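Local coordinates for protein glucuronoarabinoxylan endo-1,4-beta-xylanase (Clostridium papyrosolvens, PDB 4FMV) that hydrolyses internal beta-1,4 linkages in xylan as a family GH30 endoxylanase, of which the (beta/alpha)8-barrel part with its beta-strand side domain is present here, at residues Val140-Asp145 / Ala175-Gln180; Asp200-His205 / Lys226-Thr231; Ala85-Pro90 / Thr115-Tyr120. All coordinates share one frame; numbering follows the deposited sequence.

How the interactions relate
All three contacts belong to the (beta/alpha)8 barrel. Along the chain interaction 3 comes first, then interaction 1, then interaction 2, each closing before the next opens. They follow the order of the barrel strands: 82-86, 137-139, 172-178, 201-205 and 227-232. The centres of interactions 1 and 2 are about 10 Å apart, and those of interactions 1 and 3 about 13 Å. Interactions 2 and 3 lie about 18 Å apart between centres and do not touch. Interaction 1 links them through probable hydrogen bonds: Glu177 OE1 with His205 and Thr231, Glu177 OE2 with Ser86, and Val140 O with Tyr117 OH on helix 114-130. Polar side chains thus tie the strands together.

Interaction 1 (Val140-Asp145 / Ala175-Gln180); sequences VQNEPD and APESFQ
Glu143 N makes a weak hydrogen bond to Glu177 O (2.9 Å, 125° at the hydrogen), where the backbones run close, with the CA atoms of Glu143 and Ser178 4.7 Å apart. The peptide bond before Pro176 is cis. Near it, Gln141 O and Pro176 O lie 3.1 Å apart; both are acceptors, so they share no bond.

Asp145 is the main side-chain link. Its two oxygens grip neighbouring residues: OD2 accepts a short bond from Ser178 OG (2.5 Å), and OD1 accepts one from Phe179 N (3.2 Å, 159° at the hydrogen). Each oxygen uses its syn lone pair. The two bonds hold the carboxylate against Ser178 and Phe179. Its CG also lies at the edge of the Phe179 ring, in the ring plane. The carboxylate of Glu143 meets Phe179 at the other end of that side chain, with CD 3.3 Å from Phe179 CB. Pro144 CD sits 3.0 Å from Pro176 O, and the two proline rings come together at 4.5 Å between Pro144 CG and Pro176 CB.

The extended chain of Glu177 carries its carboxylate to a ring of partners, OE1 to Arg47, His205 and Thr231, and OE2 to Ser86 and Ser139, while Asn142 OD1 also bonds Arg47 and Glu143 OE2 bonds His205 ND1.

Residues Asn142-Glu143-Pro144 are the Asn-Glu-Pro sequence that follows the fourth barrel strand in clan GH-A glycosidases. The contact thus joins the exit of strand 137-139 to strand 172-178. Met185 of helix 183-190 packs on Pro144, Asp145 and Pro176, Met158 of helix 155-164 touches Val140 and Ala175, and strand 201-205 pairs with Ala175.

Interaction 2 (Asp200-His205 / Lys226-Thr231); sequences DVLGCH and KELWMT
Val201 packs on Trp229 across two parallel strands, and the CH-pi contact is nearly straight: Val201 CG1 stands 3.5 Å from the centroid of the five-membered ring of Trp229, 6° off its normal. The methyl reaches it because CG1 lies anti to the backbone N (chi1 179°). Trp229 NE1 donates to Glu227 OE1, which helps fix the ring. OE1 lies in the indole plane, while the N-H meets it from above the plane of the carboxylate; OE1 also pairs with Arg17.

Cys204 points to the other face, with Leu202, Leu228 and Met230. Its SG lies 3.6 Å from Trp229 O and only loosely against Met230 CG. Cys204 N donates to Trp229 O (3.1 Å), and Cys204 O accepts from Thr231 N (2.8 Å), two of the five backbone bonds that zip the strands in parallel register.

Thr231 closes the contact. Its OG1 lies at the edge of the His205 ring, 3.0 Å from both His205 CD2 and His205 NE2; OG1 and NE2 each hydrogen-bond to Glu177 OE1. At the opposite end one water joins Asp200 OD1 to Lys226 NZ, which also bonds Met199 O and Leu196 O, while Asp200 OD2 bonds Val173 N.

Strands 201-205 and 227-232 and helix 217-221 form one beta-alpha-beta crossover of the barrel. Tyr219 of that helix covers Leu202 and Leu228, and strands 172-178 and 261-266 flank the pair.

Interaction 3 (Ala85-Pro90 / Thr115-Tyr120); sequences ASPWNP and TEYAQY
Pro87 and Pro90 pack on Tyr117, and Pro90 loosely on Tyr120, in a beta-alpha step of the (beta/alpha)8 barrel. Strand 82-86 gives way to the loop that carries the two prolines. Helix 114-130 presents the two tyrosines three residues apart, from neighbouring turns. The strand pair 95-100 and 103-109 lies between them in the chain.

The packing is largely between prolines and aromatic rings. Pro87 approaches Tyr117 from the ring edge, near its plane, and the two side chains cross at about a right angle. The contact is tight: Pro87 CG is 3.0 Å from Tyr117 OH. Pro90 approaches the same ring obliquely, with CB 3.5 Å from Tyr117 CE1. Tyr117 extends from the helix with CG anti to the backbone N (chi1 -175°), which carries its hydroxyl out to the loop. Pro90 also borders the second ring, at 4.5 Å between Pro90 CA and Tyr120 CE2. Leu109 of strand 103-109 touches both Pro90 and Tyr117, and Trp58 packs edge-to-face with Tyr120.

Polar contacts are fewer. No direct hydrogen bond joins the two segments. The Tyr117 hydroxyl is hydrogen-bonded to Val140 O, on the loop after strand 137-139. One water makes the bridge between the segments: it lies in the plane of the Tyr120 ring, accepts from Tyr120 OH at 2.6 Å and donates to Asn89 O at 2.7 Å.

Interaction 1 (Val140-Asp145 / Ala175-Gln180)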
# COMPACT_ATOMS: atom_id res chain seq x y z
N VAL A 140 -7.54 -12.17 4.78
CA VAL A 140 -8.21 -12.99 5.79
C VAL A 140 -8.75 -12.09 6.91
O VAL A 140 -9.89 -12.23 7.34
CB VAL A 140 -7.26 -14.08 6.39
CG1 VAL A 140 -7.96 -14.88 7.51
CG2 VAL A 140 -6.74 -15.01 5.29
N GLN A 141 -7.91 -11.22 7.45
CA GLN A 141 -8.35 -10.33 8.52
C GLN A 141 -7.54 -9.02 8.56
O GLN A 141 -6.31 -9.06 8.52
CB GLN A 141 -8.20 -11.08 9.87
CG GLN A 141 -8.49 -10.20 11.13
CD GLN A 141 -9.95 -9.81 11.30
OE1 GLN A 141 -10.83 -10.67 11.23
NE2 GLN A 141 -10.23 -8.51 11.54
N ASN A 142 -8.22 -7.90 8.79
CA ASN A 142 -7.54 -6.67 9.17
C ASN A 142 -7.08 -6.69 10.64
O ASN A 142 -7.89 -6.91 11.54
CB ASN A 142 -8.48 -5.48 9.02
CG ASN A 142 -7.81 -4.18 9.37
OD1 ASN A 142 -6.93 -3.72 8.64
ND2 ASN A 142 -8.19 -3.57 10.51
N GLU A 143 -5.80 -6.43 10.87
CA GLU A 143 -5.24 -6.31 12.24
C GLU A 143 -5.79 -7.33 13.23
O GLU A 143 -6.38 -6.95 14.24
CB GLU A 143 -5.41 -4.88 12.77
CG GLU A 143 -4.76 -3.85 11.84
CD GLU A 143 -4.70 -2.46 12.41
OE1 GLU A 143 -5.14 -2.27 13.55
OE2 GLU A 143 -4.22 -1.55 11.71
N PRO A 144 -5.58 -8.62 12.94
CA PRO A 144 -6.05 -9.69 13.82
C PRO A 144 -5.39 -9.57 15.18
O PRO A 144 -5.88 -10.16 16.14
CB PRO A 144 -5.52 -10.95 13.14
CG PRO A 144 -4.28 -10.46 12.39
CD PRO A 144 -4.78 -9.15 11.82
N ASP A 145 -4.24 -8.89 15.23
CA ASP A 145 -3.49 -8.66 16.48
C ASP A 145 -3.69 -7.29 17.15
O ASP A 145 -3.00 -7.00 18.12
CB ASP A 145 -2.00 -8.94 16.29
CG ASP A 145 -1.39 -8.09 15.18
OD1 ASP A 145 -2.16 -7.35 14.52
OD2 ASP A 145 -0.16 -8.16 14.98
N ALA A 175 -2.42 -12.00 3.76
CA ALA A 175 -2.44 -12.08 5.21
C ALA A 175 -1.11 -11.61 5.77
O ALA A 175 -0.13 -11.56 5.03
CB ALA A 175 -2.62 -13.54 5.59
N PRO A 176 -1.02 -11.48 7.10
CA PRO A 176 -1.98 -11.25 8.20
C PRO A 176 -2.50 -9.82 8.40
O PRO A 176 -3.38 -9.67 9.24
CB PRO A 176 -1.24 -11.81 9.42
CG PRO A 176 0.16 -11.47 9.15
CD PRO A 176 0.34 -11.65 7.64
N GLU A 177 -1.87 -8.81 7.80
CA GLU A 177 -2.17 -7.41 8.08
C GLU A 177 -2.06 -7.05 9.57
O GLU A 177 -2.97 -6.46 10.15
CB GLU A 177 -3.55 -7.00 7.55
CG GLU A 177 -3.69 -7.04 6.00
CD GLU A 177 -4.80 -6.13 5.53
OE1 GLU A 177 -4.53 -4.91 5.47
OE2 GLU A 177 -5.94 -6.61 5.26
N SER A 178 -0.94 -7.43 10.17
CA SER A 178 -0.63 -7.02 11.54
C SER A 178 -0.58 -5.50 11.63
O SER A 178 -0.07 -4.84 10.72
CB SER A 178 0.71 -7.62 11.98
OG SER A 178 1.14 -7.01 13.18
N PHE A 179 -1.09 -4.95 12.74
CA PHE A 179 -1.20 -3.51 12.87
C PHE A 179 0.15 -2.81 12.81
O PHE A 179 0.24 -1.67 12.38
CB PHE A 179 -1.95 -3.13 14.16
CG PHE A 179 -1.12 -3.27 15.43
CD1 PHE A 179 -0.85 -4.52 15.97
CD2 PHE A 179 -0.67 -2.15 16.10
CE1 PHE A 179 -0.10 -4.66 17.15
CE2 PHE A 179 0.08 -2.26 17.28
CZ PHE A 179 0.37 -3.52 17.81
N GLN A 180 1.16 -3.42 13.45
CA GLN A 180 2.57 -3.05 13.34
C GLN A 180 3.62 -3.84 12.54
O GLN A 180 4.81 -3.76 12.88
CB GLN A 180 3.14 -2.30 14.57
CG GLN A 180 3.22 -3.02 15.83
CD GLN A 180 3.89 -2.17 16.92
OE1 GLN A 180 4.89 -2.59 17.51
NE2 GLN A 180 3.34 -1.00 17.20

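Interaction 2 (Asp200-His205 / Lys226-Thr231)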
# COMPACT_ATOMS: atom_id res chain seq x y z
N ASP A 200 -0.49 -15.49 -1.17
CA ASP A 200 0.04 -14.66 -2.25
C ASP A 200 0.69 -13.33 -1.91
O ASP A 200 1.71 -12.96 -2.49
CB ASP A 200 -1.00 -14.55 -3.35
CG ASP A 200 -1.53 -15.91 -3.74
OD1 ASP A 200 -0.81 -16.61 -4.48
OD2 ASP A 200 -2.62 -16.29 -3.25
N VAL A 201 0.07 -12.58 -0.99
CA VAL A 201 0.58 -11.28 -0.62
C VAL A 201 0.69 -11.21 0.89
O VAL A 201 -0.27 -11.50 1.60
CB VAL A 201 -0.34 -10.13 -1.14
CG1 VAL A 201 0.19 -8.77 -0.71
CG2 VAL A 201 -0.46 -10.19 -2.69
N LEU A 202 1.87 -10.84 1.39
CA LEU A 202 2.01 -10.65 2.84
C LEU A 202 1.70 -9.17 3.04
O LEU A 202 2.46 -8.31 2.57
CB LEU A 202 3.45 -10.97 3.28
CG LEU A 202 3.67 -11.26 4.78
CD1 LEU A 202 5.07 -11.84 5.05
CD2 LEU A 202 3.45 -10.02 5.58
N GLY A 203 0.55 -8.88 3.65
CA GLY A 203 0.19 -7.52 4.01
C GLY A 203 0.57 -7.15 5.43
O GLY A 203 0.46 -7.97 6.33
N CYS A 204 0.91 -5.89 5.65
CA CYS A 204 1.27 -5.41 6.97
C CYS A 204 0.87 -3.94 7.11
O CYS A 204 0.77 -3.23 6.11
CB CYS A 204 2.77 -5.54 7.20
SG CYS A 204 3.78 -4.49 6.11
N HIS A 205 0.67 -3.49 8.34
CA HIS A 205 0.46 -2.08 8.61
C HIS A 205 1.63 -1.52 9.42
O HIS A 205 2.35 -2.26 10.09
CB HIS A 205 -0.85 -1.84 9.37
CG HIS A 205 -2.06 -2.35 8.66
ND1 HIS A 205 -3.32 -2.33 9.22
CD2 HIS A 205 -2.21 -2.92 7.44
CE1 HIS A 205 -4.19 -2.84 8.37
NE2 HIS A 205 -3.54 -3.21 7.28
N LYS A 226 5.89 -14.44 -4.26
CA LYS A 226 5.08 -13.71 -3.27
C LYS A 226 5.31 -12.22 -3.40
O LYS A 226 6.26 -11.78 -4.05
CB LYS A 226 5.43 -14.13 -1.82
CG LYS A 226 5.47 -15.64 -1.56
CD LYS A 226 4.17 -16.33 -1.91
CE LYS A 226 4.34 -17.85 -1.99
NZ LYS A 226 3.08 -18.54 -2.37
N GLU A 227 4.43 -11.45 -2.77
CA GLU A 227 4.57 -10.01 -2.70
C GLU A 227 4.42 -9.56 -1.25
O GLU A 227 3.82 -10.25 -0.43
CB GLU A 227 3.54 -9.32 -3.58
CG GLU A 227 3.74 -9.54 -5.08
CD GLU A 227 3.58 -8.25 -5.88
OE1 GLU A 227 2.49 -7.66 -5.83
OE2 GLU A 227 4.56 -7.84 -6.54
N LEU A 228 4.97 -8.39 -0.95
CA LEU A 228 4.95 -7.80 0.37
C LEU A 228 4.44 -6.36 0.24
O LEU A 228 5.09 -5.53 -0.41
CB LEU A 228 6.37 -7.81 0.94
CG LEU A 228 6.64 -7.13 2.30
CD1 LEU A 228 5.84 -7.78 3.43
CD2 LEU A 228 8.14 -7.13 2.66
N TRP A 229 3.28 -6.05 0.85
CA TRP A 229 2.70 -4.73 0.71
C TRP A 229 2.45 -4.13 2.09
O TRP A 229 2.00 -4.83 2.99
CB TRP A 229 1.32 -4.78 0.05
CG TRP A 229 1.21 -5.38 -1.30
CD1 TRP A 229 2.20 -5.95 -2.06
CD2 TRP A 229 0.00 -5.50 -2.05
NE1 TRP A 229 1.66 -6.42 -3.25
CE2 TRP A 229 0.32 -6.14 -3.26
CE3 TRP A 229 -1.33 -5.11 -1.81
CZ2 TRP A 229 -0.65 -6.42 -4.23
CZ3 TRP A 229 -2.28 -5.39 -2.77
CH2 TRP A 229 -1.94 -6.02 -3.97
N MET A 230 2.67 -2.83 2.21
CA MET A 230 2.22 -2.12 3.40
C MET A 230 0.81 -1.65 3.02
O MET A 230 0.65 -0.80 2.14
CB MET A 230 3.12 -0.92 3.61
CG MET A 230 3.10 -0.33 5.00
SD MET A 230 1.50 0.26 5.52
CE MET A 230 1.17 1.57 4.32
N THR A 231 -0.19 -2.26 3.64
CA THR A 231 -1.59 -2.06 3.22
C THR A 231 -2.44 -1.01 3.94
O THR A 231 -3.57 -0.76 3.54
CB THR A 231 -2.34 -3.41 3.29
OG1 THR A 231 -2.34 -3.90 4.63
CG2 THR A 231 -1.68 -4.42 2.38
O HOH W 1 1.93 -17.41 -4.67

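Interaction 3 (Ala85-Pro90 / Thr115-Tyr120)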
# COMPACT_ATOMS: atom_id res chain seq x y z
N ALA A 85 -9.41 -6.34 -1.12
CA ALA A 85 -10.42 -6.18 -0.07
C ALA A 85 -9.97 -6.77 1.25
O ALA A 85 -9.38 -7.87 1.25
CB ALA A 85 -11.75 -6.83 -0.51
N SER A 86 -10.23 -6.07 2.36
CA SER A 86 -9.95 -6.62 3.71
C SER A 86 -11.24 -6.58 4.53
O SER A 86 -11.99 -5.58 4.47
CB SER A 86 -8.94 -5.71 4.42
OG SER A 86 -7.73 -5.52 3.68
N PRO A 87 -11.54 -7.67 5.27
CA PRO A 87 -12.54 -7.75 6.35
C PRO A 87 -12.03 -7.28 7.73
O PRO A 87 -10.92 -7.69 8.13
CB PRO A 87 -12.87 -9.25 6.37
CG PRO A 87 -11.48 -9.93 5.98
CD PRO A 87 -10.64 -8.84 5.28
N TRP A 88 -12.82 -6.49 8.46
CA TRP A 88 -12.63 -6.30 9.91
C TRP A 88 -13.32 -7.34 10.78
O TRP A 88 -12.87 -7.63 11.88
CB TRP A 88 -13.09 -4.91 10.36
CG TRP A 88 -12.14 -3.78 10.12
CD1 TRP A 88 -11.64 -2.89 11.05
CD2 TRP A 88 -11.63 -3.34 8.84
NE1 TRP A 88 -10.85 -1.94 10.43
CE2 TRP A 88 -10.83 -2.20 9.08
CE3 TRP A 88 -11.78 -3.81 7.54
CZ2 TRP A 88 -10.16 -1.54 8.05
CZ3 TRP A 88 -11.13 -3.15 6.52
CH2 TRP A 88 -10.33 -2.01 6.78
N ASN A 89 -14.47 -7.83 10.32
CA ASN A 89 -15.20 -8.88 11.03
C ASN A 89 -15.88 -9.80 10.04
O ASN A 89 -16.22 -9.38 8.93
CB ASN A 89 -16.30 -8.30 11.94
CG ASN A 89 -15.77 -7.35 13.01
OD1 ASN A 89 -15.23 -7.77 14.04
ND2 ASN A 89 -15.98 -6.06 12.80
N PRO A 90 -16.09 -11.07 10.42
CA PRO A 90 -17.04 -11.79 9.58
C PRO A 90 -18.47 -11.36 9.96
O PRO A 90 -18.61 -10.59 10.92
CB PRO A 90 -16.80 -13.25 9.95
CG PRO A 90 -16.26 -13.21 11.34
CD PRO A 90 -15.52 -11.90 11.50
N THR A 115 -14.92 -22.77 7.56
CA THR A 115 -15.36 -23.17 6.21
C THR A 115 -16.36 -22.16 5.65
O THR A 115 -16.21 -21.66 4.53
CB THR A 115 -15.98 -24.58 6.24
OG1 THR A 115 -14.95 -25.53 6.57
CG2 THR A 115 -16.58 -24.95 4.89
N GLU A 116 -17.37 -21.82 6.45
CA GLU A 116 -18.35 -20.81 6.05
C GLU A 116 -17.66 -19.48 5.74
O GLU A 116 -18.02 -18.77 4.78
CB GLU A 116 -19.44 -20.64 7.12
CG GLU A 116 -20.71 -19.97 6.55
CD GLU A 116 -21.81 -19.76 7.59
OE1 GLU A 116 -22.24 -18.61 7.79
OE2 GLU A 116 -22.24 -20.75 8.21
N TYR A 117 -16.65 -19.13 6.53
CA TYR A 117 -15.96 -17.86 6.34
C TYR A 117 -15.22 -17.82 4.99
O TYR A 117 -15.23 -16.78 4.31
CB TYR A 117 -15.01 -17.56 7.50
CG TYR A 117 -14.35 -16.19 7.42
CD1 TYR A 117 -15.11 -15.03 7.34
CD2 TYR A 117 -12.96 -16.06 7.45
CE1 TYR A 117 -14.51 -13.78 7.29
CE2 TYR A 117 -12.36 -14.81 7.39
CZ TYR A 117 -13.14 -13.68 7.31
OH TYR A 117 -12.54 -12.44 7.25
N ALA A 118 -14.61 -18.93 4.61
CA ALA A 118 -13.98 -19.03 3.29
C ALA A 118 -15.03 -18.90 2.18
O ALA A 118 -14.75 -18.31 1.15
CB ALA A 118 -13.21 -20.34 3.15
N GLN A 119 -16.21 -19.47 2.38
CA GLN A 119 -17.31 -19.31 1.41
C GLN A 119 -17.79 -17.87 1.31
O GLN A 119 -18.13 -17.37 0.24
CB GLN A 119 -18.50 -20.20 1.78
CG GLN A 119 -18.18 -21.66 1.67
CD GLN A 119 -19.28 -22.54 2.19
OE1 GLN A 119 -20.10 -22.12 3.00
NE2 GLN A 119 -19.30 -23.79 1.74
N TYR A 120 -17.84 -17.22 2.46
CA TYR A 120 -18.16 -15.80 2.54
C TYR A 120 -17.16 -14.98 1.74
O TYR A 120 -17.53 -14.17 0.88
CB TYR A 120 -18.15 -15.39 4.00
CG TYR A 120 -18.27 -13.91 4.31
CD1 TYR A 120 -19.49 -13.25 4.18
CD2 TYR A 120 -17.19 -13.19 4.80
CE1 TYR A 120 -19.62 -11.91 4.51
CE2 TYR A 120 -17.30 -11.84 5.12
CZ TYR A 120 -18.52 -11.21 4.98
OH TYR A 120 -18.65 -9.88 5.31
O HOH W 2 -16.57 -8.73 6.30